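Long-range contact in tannase (Lactobacillus plantarum, PDB 3WA7), which hydrolyses the galloyl ester bonds of tannins, as an alpha/beta-hydrolase that probably works through a catalytic serine: residues 4-15 with 26-36. Numbering follows the deposited sequence.
Sequences RLIFDADWLVPE and YYAARNIQYVQ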
loop_
_atom_site.group_PDB
_atom_site.type_symbol
_atom_site.label_atom_id
_atom_site.label_comp_id
_atom_site.label_asym_id
_atom_site.label_seq_id
_atom_site.Cartn_x
_atom_site.Cartn_y
_atom_site.Cartn_z
ATOM N N ARG A 4 -2.359 -4.690 -31.303
ATOM C CA ARG A 4 -2.844 -3.359 -30.836
ATOM C C ARG A 4 -2.076 -2.907 -29.596
ATOM O O ARG A 4 -0.903 -3.240 -29.431
ATOM C CB ARG A 4 -4.341 -3.428 -30.527
ATOM C CG ARG A 4 -4.697 -4.387 -29.405
ATOM C CD ARG A 4 -6.196 -4.612 -29.320
ATOM N NE ARG A 4 -6.707 -5.301 -30.501
ATOM C CZ ARG A 4 -7.955 -5.741 -30.626
ATOM N NH1 ARG A 4 -8.825 -5.563 -29.641
ATOM N NH2 ARG A 4 -8.334 -6.363 -31.737
ATOM N N LEU A 5 -2.744 -2.152 -28.729
ATOM C CA LEU A 5 -2.125 -1.642 -27.509
ATOM C C LEU A 5 -0.908 -0.782 -27.828
ATOM O O LEU A 5 0.050 -0.723 -27.058
ATOM C CB LEU A 5 -1.724 -2.793 -26.585
ATOM C CG LEU A 5 -2.873 -3.691 -26.122
ATOM C CD1 LEU A 5 -2.346 -4.714 -25.123
ATOM C CD2 LEU A 5 -3.971 -2.844 -25.484
ATOM N N ILE A 6 -0.951 -0.121 -28.978
ATOM C CA ILE A 6 0.131 0.755 -29.392
ATOM C C ILE A 6 -0.226 2.181 -28.997
ATOM O O ILE A 6 -1.237 2.724 -29.446
ATOM C CB ILE A 6 0.346 0.709 -30.921
ATOM C CG1 ILE A 6 0.812 -0.685 -31.340
ATOM C CG2 ILE A 6 1.353 1.770 -31.340
ATOM C CD1 ILE A 6 2.130 -1.107 -30.725
ATOM N N PHE A 7 0.598 2.780 -28.145
ATOM C CA PHE A 7 0.354 4.145 -27.709
ATOM C C PHE A 7 0.628 5.105 -28.858
ATOM O O PHE A 7 1.645 4.990 -29.545
ATOM C CB PHE A 7 1.260 4.507 -26.533
ATOM C CG PHE A 7 1.069 5.912 -26.041
ATOM C CD1 PHE A 7 -0.039 6.246 -25.271
ATOM C CD2 PHE A 7 1.982 6.910 -26.373
ATOM C CE1 PHE A 7 -0.238 7.557 -24.839
ATOM C CE2 PHE A 7 1.790 8.221 -25.948
ATOM C CZ PHE A 7 0.679 8.545 -25.179
ATOM N N ASP A 8 -0.286 6.050 -29.056
ATOM C CA ASP A 8 -0.166 7.051 -30.111
ATOM C C ASP A 8 0.048 8.412 -29.451
ATOM O O ASP A 8 -0.837 8.919 -28.760
ATOM C CB ASP A 8 -1.448 7.086 -30.946
ATOM C CG ASP A 8 -1.315 7.955 -32.184
ATOM O OD1 ASP A 8 -0.551 8.941 -32.148
ATOM O OD2 ASP A 8 -1.988 7.652 -33.188
ATOM N N ALA A 9 1.223 8.997 -29.658
ATOM C CA ALA A 9 1.542 10.291 -29.070
ATOM C C ALA A 9 0.564 11.383 -29.500
ATOM O O ALA A 9 0.459 12.420 -28.844
ATOM C CB ALA A 9 2.965 10.693 -29.435
ATOM N N ASP A 10 -0.150 11.159 -30.601
ATOM C CA ASP A 10 -1.108 12.156 -31.071
ATOM C C ASP A 10 -2.306 12.280 -30.141
ATOM O O ASP A 10 -3.064 13.245 -30.226
ATOM C CB ASP A 10 -1.589 11.831 -32.487
ATOM C CG ASP A 10 -0.567 12.193 -33.544
ATOM O OD1 ASP A 10 0.033 13.283 -33.435
ATOM O OD2 ASP A 10 -0.369 11.399 -34.485
ATOM N N TRP A 11 -2.480 11.306 -29.254
ATOM C CA TRP A 11 -3.593 11.353 -28.312
ATOM C C TRP A 11 -3.328 12.394 -27.227
ATOM O O TRP A 11 -4.247 12.804 -26.518
ATOM C CB TRP A 11 -3.809 9.997 -27.636
ATOM C CG TRP A 11 -4.199 8.874 -28.549
ATOM C CD1 TRP A 11 -4.847 8.967 -29.750
ATOM C CD2 TRP A 11 -4.022 7.476 -28.296
ATOM N NE1 TRP A 11 -5.083 7.709 -30.260
ATOM C CE2 TRP A 11 -4.588 6.776 -29.387
ATOM C CE3 TRP A 11 -3.441 6.743 -27.250
ATOM C CZ2 TRP A 11 -4.590 5.376 -29.462
ATOM C CZ3 TRP A 11 -3.443 5.352 -27.324
ATOM C CH2 TRP A 11 -4.015 4.685 -28.425
ATOM N N LEU A 12 -2.072 12.814 -27.099
ATOM C CA LEU A 12 -1.681 13.799 -26.096
ATOM C C LEU A 12 -2.185 15.201 -26.433
ATOM O O LEU A 12 -1.840 15.762 -27.476
ATOM C CB LEU A 12 -0.155 13.822 -25.949
ATOM C CG LEU A 12 0.495 12.586 -25.317
ATOM C CD1 LEU A 12 2.008 12.678 -25.458
ATOM C CD2 LEU A 12 0.094 12.487 -23.849
ATOM N N VAL A 13 -3.004 15.757 -25.543
ATOM C CA VAL A 13 -3.567 17.090 -25.727
ATOM C C VAL A 13 -3.088 18.032 -24.620
ATOM O O VAL A 13 -2.930 17.626 -23.467
ATOM C CB VAL A 13 -5.114 17.039 -25.739
ATOM C CG1 VAL A 13 -5.589 16.189 -26.905
ATOM C CG2 VAL A 13 -5.633 16.467 -24.433
ATOM N N PRO A 14 -2.851 19.308 -24.960
ATOM C CA PRO A 14 -2.379 20.312 -24.002
ATOM C C PRO A 14 -3.341 20.668 -22.872
ATOM O O PRO A 14 -4.550 20.793 -23.074
ATOM C CB PRO A 14 -2.056 21.508 -24.893
ATOM C CG PRO A 14 -3.078 21.388 -25.973
ATOM C CD PRO A 14 -3.030 19.909 -26.294
ATOM N N GLU A 15 -2.776 20.831 -21.682
ATOM C CA GLU A 15 -3.527 21.178 -20.479
ATOM C C GLU A 15 -2.602 21.989 -19.580
ATOM O O GLU A 15 -1.391 22.020 -19.793
ATOM C CB GLU A 15 -3.935 19.907 -19.722
ATOM C CG GLU A 15 -4.844 18.962 -20.488
ATOM C CD GLU A 15 -6.312 19.229 -20.223
ATOM O OE1 GLU A 15 -6.694 20.412 -20.138
ATOM O OE2 GLU A 15 -7.081 18.255 -20.109
ATOM N N TYR A 26 1.283 20.745 -19.233
ATOM C CA TYR A 26 1.457 19.324 -19.480
ATOM C C TYR A 26 0.529 18.853 -20.589
ATOM O O TYR A 26 -0.299 19.619 -21.090
ATOM C CB TYR A 26 1.196 18.526 -18.195
ATOM C CG TYR A 26 -0.217 18.622 -17.662
ATOM C CD1 TYR A 26 -1.144 17.606 -17.897
ATOM C CD2 TYR A 26 -0.623 19.721 -16.906
ATOM C CE1 TYR A 26 -2.443 17.681 -17.387
ATOM C CE2 TYR A 26 -1.919 19.803 -16.394
ATOM C CZ TYR A 26 -2.821 18.781 -16.637
ATOM O OH TYR A 26 -4.100 18.864 -16.126
ATOM N N TYR A 27 0.694 17.598 -20.988
ATOM C CA TYR A 27 -0.146 17.006 -22.015
ATOM C C TYR A 27 -0.821 15.794 -21.408
ATOM O O TYR A 27 -0.255 15.145 -20.532
ATOM C CB TYR A 27 0.683 16.588 -23.228
ATOM C CG TYR A 27 1.012 17.733 -24.154
ATOM C CD1 TYR A 27 1.940 18.710 -23.791
ATOM C CD2 TYR A 27 0.381 17.849 -25.391
ATOM C CE1 TYR A 27 2.234 19.776 -24.644
ATOM C CE2 TYR A 27 0.667 18.909 -26.249
ATOM C CZ TYR A 27 1.592 19.866 -25.870
ATOM O OH TYR A 27 1.872 20.908 -26.727
ATOM N N ALA A 28 -2.026 15.491 -21.874
ATOM C CA ALA A 28 -2.776 14.365 -21.340
ATOM C C ALA A 28 -3.386 13.473 -22.415
ATOM O O ALA A 28 -3.833 13.949 -23.458
ATOM C CB ALA A 28 -3.878 14.880 -20.419
ATOM N N ALA A 29 -3.384 12.172 -22.147
ATOM C CA ALA A 29 -3.969 11.171 -23.035
ATOM C C ALA A 29 -4.759 10.320 -22.055
ATOM O O ALA A 29 -4.175 9.646 -21.207
ATOM C CB ALA A 29 -2.886 10.346 -23.716
ATOM N N ARG A 30 -6.083 10.355 -22.164
ATOM C CA ARG A 30 -6.922 9.635 -21.216
ATOM C C ARG A 30 -7.769 8.485 -21.734
ATOM O O ARG A 30 -7.983 8.329 -22.935
ATOM C CB ARG A 30 -7.857 10.621 -20.512
ATOM C CG ARG A 30 -7.183 11.844 -19.919
ATOM C CD ARG A 30 -8.214 12.679 -19.170
ATOM N NE ARG A 30 -7.646 13.845 -18.497
ATOM C CZ ARG A 30 -7.333 14.992 -19.091
ATOM N NH1 ARG A 30 -7.521 15.153 -20.393
ATOM N NH2 ARG A 30 -6.846 15.992 -18.369
ATOM N N ASN A 31 -8.258 7.699 -20.778
ATOM C CA ASN A 31 -9.124 6.558 -21.032
ATOM C C ASN A 31 -8.591 5.599 -22.080
ATOM O O ASN A 31 -9.298 5.209 -23.012
ATOM C CB ASN A 31 -10.519 7.055 -21.411
ATOM C CG ASN A 31 -11.176 7.833 -20.286
ATOM O OD1 ASN A 31 -11.252 7.355 -19.154
ATOM N ND2 ASN A 31 -11.651 9.034 -20.589
ATOM N N ILE A 32 -7.336 5.213 -21.896
ATOM C CA ILE A 32 -6.665 4.292 -22.791
ATOM C C ILE A 32 -6.860 2.863 -22.286
ATOM O O ILE A 32 -6.448 2.526 -21.180
ATOM C CB ILE A 32 -5.149 4.590 -22.850
ATOM C CG1 ILE A 32 -4.918 5.995 -23.415
ATOM C CG2 ILE A 32 -4.443 3.538 -23.694
ATOM C CD1 ILE A 32 -3.480 6.463 -23.318
ATOM N N GLN A 33 -7.504 2.033 -23.097
ATOM C CA GLN A 33 -7.721 0.636 -22.740
ATOM C C GLN A 33 -6.331 0.000 -22.750
ATOM O O GLN A 33 -5.644 0.041 -23.771
ATOM C CB GLN A 33 -8.624 -0.010 -23.792
ATOM C CG GLN A 33 -8.944 -1.470 -23.572
ATOM C CD GLN A 33 -9.888 -2.000 -24.633
ATOM O OE1 GLN A 33 -10.980 -1.463 -24.830
ATOM N NE2 GLN A 33 -9.474 -3.055 -25.325
ATOM N N TYR A 34 -5.904 -0.584 -21.632
ATOM C CA TYR A 34 -4.568 -1.167 -21.591
ATOM C C TYR A 34 -4.464 -2.680 -21.783
ATOM O O TYR A 34 -3.370 -3.242 -21.712
ATOM C CB TYR A 34 -3.824 -0.715 -20.322
ATOM C CG TYR A 34 -4.498 -1.041 -19.011
ATOM C CD1 TYR A 34 -4.454 -2.329 -18.483
ATOM C CD2 TYR A 34 -5.162 -0.051 -18.284
ATOM C CE1 TYR A 34 -5.052 -2.626 -17.256
ATOM C CE2 TYR A 34 -5.762 -0.335 -17.061
ATOM C CZ TYR A 34 -5.704 -1.624 -16.552
ATOM O OH TYR A 34 -6.293 -1.912 -15.340
ATOM N N VAL A 35 -5.602 -3.331 -22.020
ATOM C CA VAL A 35 -5.628 -4.768 -22.308
ATOM C C VAL A 35 -6.565 -4.948 -23.500
ATOM O O VAL A 35 -7.464 -4.132 -23.715
ATOM C CB VAL A 35 -6.149 -5.632 -21.120
ATOM C CG1 VAL A 35 -5.177 -5.550 -19.949
ATOM C CG2 VAL A 35 -7.539 -5.193 -20.709
ATOM N N GLN A 36 -6.349 -6.005 -24.277
ATOM C CA GLN A 36 -7.175 -6.266 -25.453
ATOM C C GLN A 36 -8.578 -6.754 -25.118
ATOM O O GLN A 36 -9.536 -6.462 -25.840
ATOM C CB GLN A 36 -6.500 -7.299 -26.356
ATOM C CG GLN A 36 -5.177 -6.853 -26.939
ATOM C CD GLN A 36 -4.593 -7.883 -27.883
ATOM O OE1 GLN A 36 -5.214 -8.250 -28.882
ATOM N NE2 GLN A 36 -3.394 -8.359 -27.570
#
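Glu15 and Arg30 meet on one face of a two-stranded ladder, their side chains coming from opposite directions. Arg30 presents NH1 and NH2 end-on to a single oxygen, Glu15 OE2, which lies 2.9 Å from Arg30 NH2. The carboxylate and guanidinium planes are 90° apart, with OE2 near the guanidinium plane; NH1 is accepted on the anti lone pair of OE2, whereas NH2 reaches it from above the carboxylate. Ala28, small enough for the arginine to lie across it, places CB under a guanidinium face, and Arg30 NE pairs with Asp85. A bend at chi2 (-92°) turns the Glu15 carboxylate toward Arg30, while its CB rests over the Tyr26 ring, 3.7 Å from the centroid, as a CH-pi contact. Replacing Glu15 by alanine is likely to leave the NH1/NH2 end of Arg30 without its carboxylate, with Asp85 still at NE. These residues belong to the hairpin of strands 13-19 and 22-33, at the edge of the mixed alpha/beta-hydrolase sheet; Val13 and Ala28 form an antiparallel hydrogen-bonded pair, Val13 N to Ala28 O at 2.9 Å. On the other face Pro14, lacking an N-H, fits a non-hydrogen-bonded pair and sets CA over the Tyr27 ring, offset toward the rim. Further along, Ile32 CD1 meets the edge of Phe7, 3.7 Å from CE1, and also touches Trp11 CE3; Leu12 CD2 packs on Ala29 CB at 3.7 Å. Near the first modelled residue, Leu5 CD2 lies against the Tyr34 backbone, and Arg4 CD contacts Gln36 CG.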